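Local coordinates for protein xylan esterase 1 (Thermoanaerobacterium sp. 'JW/SL YS485', PDB 3FCY) that probably removes acetyl groups from xylan and related esters as a carbohydrate esterase of family CE7 with the alpha/beta-hydrolase fold, at residues E48-Y53 with K280-R285. Numbering follows the deposited sequence.
Sequences EDFDEY and KNLAKR
The Phe50 ring reaches Asn281, Leu282 and Lys284 with its outer end and one side. Leu282 CG and Asp51 OD2 lie at its edge, in the ring plane, while Asn281 CB, Leu282 CD2 and Lys284 NZ come in obliquely. Phe50 CZ packs 3.5 Å from Leu282 CD2 and 3.6 Å from Asn281 CB. With CG anti to the backbone N (chi1 -174°), the ring projects from the first turn of helix 50-62 toward 280-285, a large apolar group suited to this buried spot. The other flat group, the Arg285 guanidinium, takes Asp51 at its edge: NH2 donates to OD2 over 3.2 Å, nearly straight at 168°. OD2 lies in the guanidinium plane, yet the donor stands above the carboxylate plane, the two planes being 50° apart. In this alpha/beta-hydrolase fold the contact joins the start of helix 50-62 to segment 280-285, whose Leu282 and Arg285 also pack on helix 209-220, which follows the predicted nucleophile Ser208. A long chain suits Arg285, carrying the guanidinium across to Asp51; an alanine here would probably cost the carboxylate its straight hydrogen bond, leaving Lys284 NZ, a long 3.8 Å from Asp51 OD2, as its remaining partner across the contact. A terminal bend brings Lys284 NZ within 3.1 Å of Asn281 O. Asparagine suits its place by using both amide ends: Asn281 ND2 bonds to the Gly275 carbonyl, and OD1 accepts from Lys280 NZ.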
loop_
_atom_site.group_PDB
_atom_site.type_symbol
_atom_site.label_atom_id
_atom_site.label_comp_id
_atom_site.label_asym_id
_atom_site.label_seq_id
_atom_site.Cartn_x
_atom_site.Cartn_y
_atom_site.Cartn_z
ATOM N N GLU A 48 -2.617 29.770 -30.401
ATOM C CA GLU A 48 -2.245 30.993 -31.100
ATOM C C GLU A 48 -3.278 32.091 -30.920
ATOM O O GLU A 48 -2.950 33.272 -30.980
ATOM C CB GLU A 48 -2.048 30.713 -32.588
ATOM C CG GLU A 48 -0.615 30.375 -32.939
ATOM C CD GLU A 48 0.340 31.485 -32.541
ATOM O OE1 GLU A 48 0.207 32.606 -33.078
ATOM O OE2 GLU A 48 1.218 31.238 -31.686
ATOM N N ASP A 49 -4.528 31.698 -30.696
ATOM C CA ASP A 49 -5.607 32.661 -30.506
ATOM C C ASP A 49 -5.968 32.780 -29.027
ATOM O O ASP A 49 -7.090 33.155 -28.681
ATOM C CB ASP A 49 -6.835 32.224 -31.311
ATOM C CG ASP A 49 -7.411 30.901 -30.826
ATOM O OD1 ASP A 49 -6.620 30.025 -30.414
ATOM O OD2 ASP A 49 -8.649 30.733 -30.869
ATOM N N PHE A 50 -5.006 32.466 -28.163
ATOM C CA PHE A 50 -5.205 32.526 -26.714
ATOM C C PHE A 50 -5.822 33.853 -26.279
ATOM O O PHE A 50 -6.832 33.881 -25.573
ATOM C CB PHE A 50 -3.868 32.331 -25.984
ATOM C CG PHE A 50 -4.002 32.239 -24.485
ATOM C CD1 PHE A 50 -4.356 31.038 -23.876
ATOM C CD2 PHE A 50 -3.807 33.361 -23.686
ATOM C CE1 PHE A 50 -4.518 30.956 -22.493
ATOM C CE2 PHE A 50 -3.967 33.290 -22.295
ATOM C CZ PHE A 50 -4.324 32.085 -21.702
ATOM N N ASP A 51 -5.208 34.954 -26.703
ATOM C CA ASP A 51 -5.691 36.281 -26.342
ATOM C C ASP A 51 -7.095 36.547 -26.859
ATOM O O ASP A 51 -7.944 37.049 -26.124
ATOM C CB ASP A 51 -4.719 37.350 -26.854
ATOM C CG ASP A 51 -3.426 37.389 -26.055
ATOM O OD1 ASP A 51 -2.427 37.950 -26.555
ATOM O OD2 ASP A 51 -3.413 36.865 -24.919
ATOM N N GLU A 52 -7.346 36.214 -28.122
ATOM C CA GLU A 52 -8.669 36.428 -28.696
ATOM C C GLU A 52 -9.701 35.592 -27.947
ATOM O O GLU A 52 -10.799 36.059 -27.644
ATOM C CB GLU A 52 -8.687 36.044 -30.178
ATOM C CG GLU A 52 -7.717 36.830 -31.044
ATOM C CD GLU A 52 -6.394 36.117 -31.248
ATOM O OE1 GLU A 52 -5.664 35.890 -30.255
ATOM O OE2 GLU A 52 -6.085 35.779 -32.414
ATOM N N TYR A 53 -9.336 34.346 -27.655
ATOM C CA TYR A 53 -10.211 33.421 -26.937
ATOM C C TYR A 53 -10.692 34.039 -25.632
ATOM O O TYR A 53 -11.891 34.071 -25.347
ATOM C CB TYR A 53 -9.451 32.127 -26.640
ATOM C CG TYR A 53 -10.192 31.130 -25.771
ATOM C CD1 TYR A 53 -11.085 30.211 -26.330
ATOM C CD2 TYR A 53 -9.958 31.070 -24.397
ATOM C CE1 TYR A 53 -11.720 29.246 -25.535
ATOM C CE2 TYR A 53 -10.590 30.113 -23.593
ATOM C CZ TYR A 53 -11.462 29.204 -24.168
ATOM O OH TYR A 53 -12.050 28.237 -23.385
ATOM N N LYS A 280 -0.504 29.010 -16.416
ATOM C CA LYS A 280 0.825 29.521 -16.716
ATOM C C LYS A 280 0.740 30.422 -17.948
ATOM O O LYS A 280 1.614 31.260 -18.165
ATOM C CB LYS A 280 1.816 28.378 -16.972
ATOM C CG LYS A 280 1.979 28.007 -18.436
ATOM C CD LYS A 280 2.996 26.899 -18.621
ATOM C CE LYS A 280 3.283 26.671 -20.095
ATOM N NZ LYS A 280 2.031 26.481 -20.881
ATOM N N ASN A 281 -0.312 30.251 -18.750
ATOM C CA ASN A 281 -0.486 31.068 -19.952
ATOM C C ASN A 281 -1.176 32.393 -19.631
ATOM O O ASN A 281 -0.950 33.400 -20.302
ATOM C CB ASN A 281 -1.294 30.321 -21.022
ATOM C CG ASN A 281 -0.534 29.148 -21.631
ATOM O OD1 ASN A 281 0.694 29.149 -21.694
ATOM N ND2 ASN A 281 -1.270 28.147 -22.104
ATOM N N LEU A 282 -2.022 32.389 -18.607
ATOM C CA LEU A 282 -2.731 33.595 -18.190
ATOM C C LEU A 282 -1.842 34.453 -17.290
ATOM O O LEU A 282 -2.019 35.666 -17.195
ATOM C CB LEU A 282 -4.002 33.219 -17.417
ATOM C CG LEU A 282 -5.211 32.692 -18.190
ATOM C CD1 LEU A 282 -6.282 32.199 -17.221
ATOM C CD2 LEU A 282 -5.759 33.808 -19.072
ATOM N N ALA A 283 -0.886 33.802 -16.637
ATOM C CA ALA A 283 0.023 34.451 -15.701
ATOM C C ALA A 283 0.613 35.790 -16.138
ATOM O O ALA A 283 0.798 36.681 -15.309
ATOM C CB ALA A 283 1.148 33.491 -15.336
ATOM N N LYS A 284 0.901 35.942 -17.426
ATOM C CA LYS A 284 1.498 37.183 -17.916
ATOM C C LYS A 284 0.599 38.410 -17.777
ATOM O O LYS A 284 1.078 39.539 -17.854
ATOM C CB LYS A 284 1.919 37.026 -19.381
ATOM C CG LYS A 284 0.763 36.968 -20.360
ATOM C CD LYS A 284 1.257 36.778 -21.782
ATOM C CE LYS A 284 0.095 36.727 -22.764
ATOM N NZ LYS A 284 -0.857 35.623 -22.437
ATOM N N ARG A 285 -0.694 38.193 -17.560
ATOM C CA ARG A 285 -1.647 39.297 -17.435
ATOM C C ARG A 285 -1.771 39.887 -16.041
ATOM O O ARG A 285 -2.264 41.004 -15.877
ATOM C CB ARG A 285 -3.037 38.850 -17.878
ATOM C CG ARG A 285 -3.114 38.372 -19.305
ATOM C CD ARG A 285 -4.555 38.126 -19.688
ATOM N NE ARG A 285 -4.684 37.873 -21.114
ATOM C CZ ARG A 285 -5.782 38.119 -21.815
ATOM N NH1 ARG A 285 -6.853 38.624 -21.216
ATOM N NH2 ARG A 285 -5.800 37.870 -23.116
#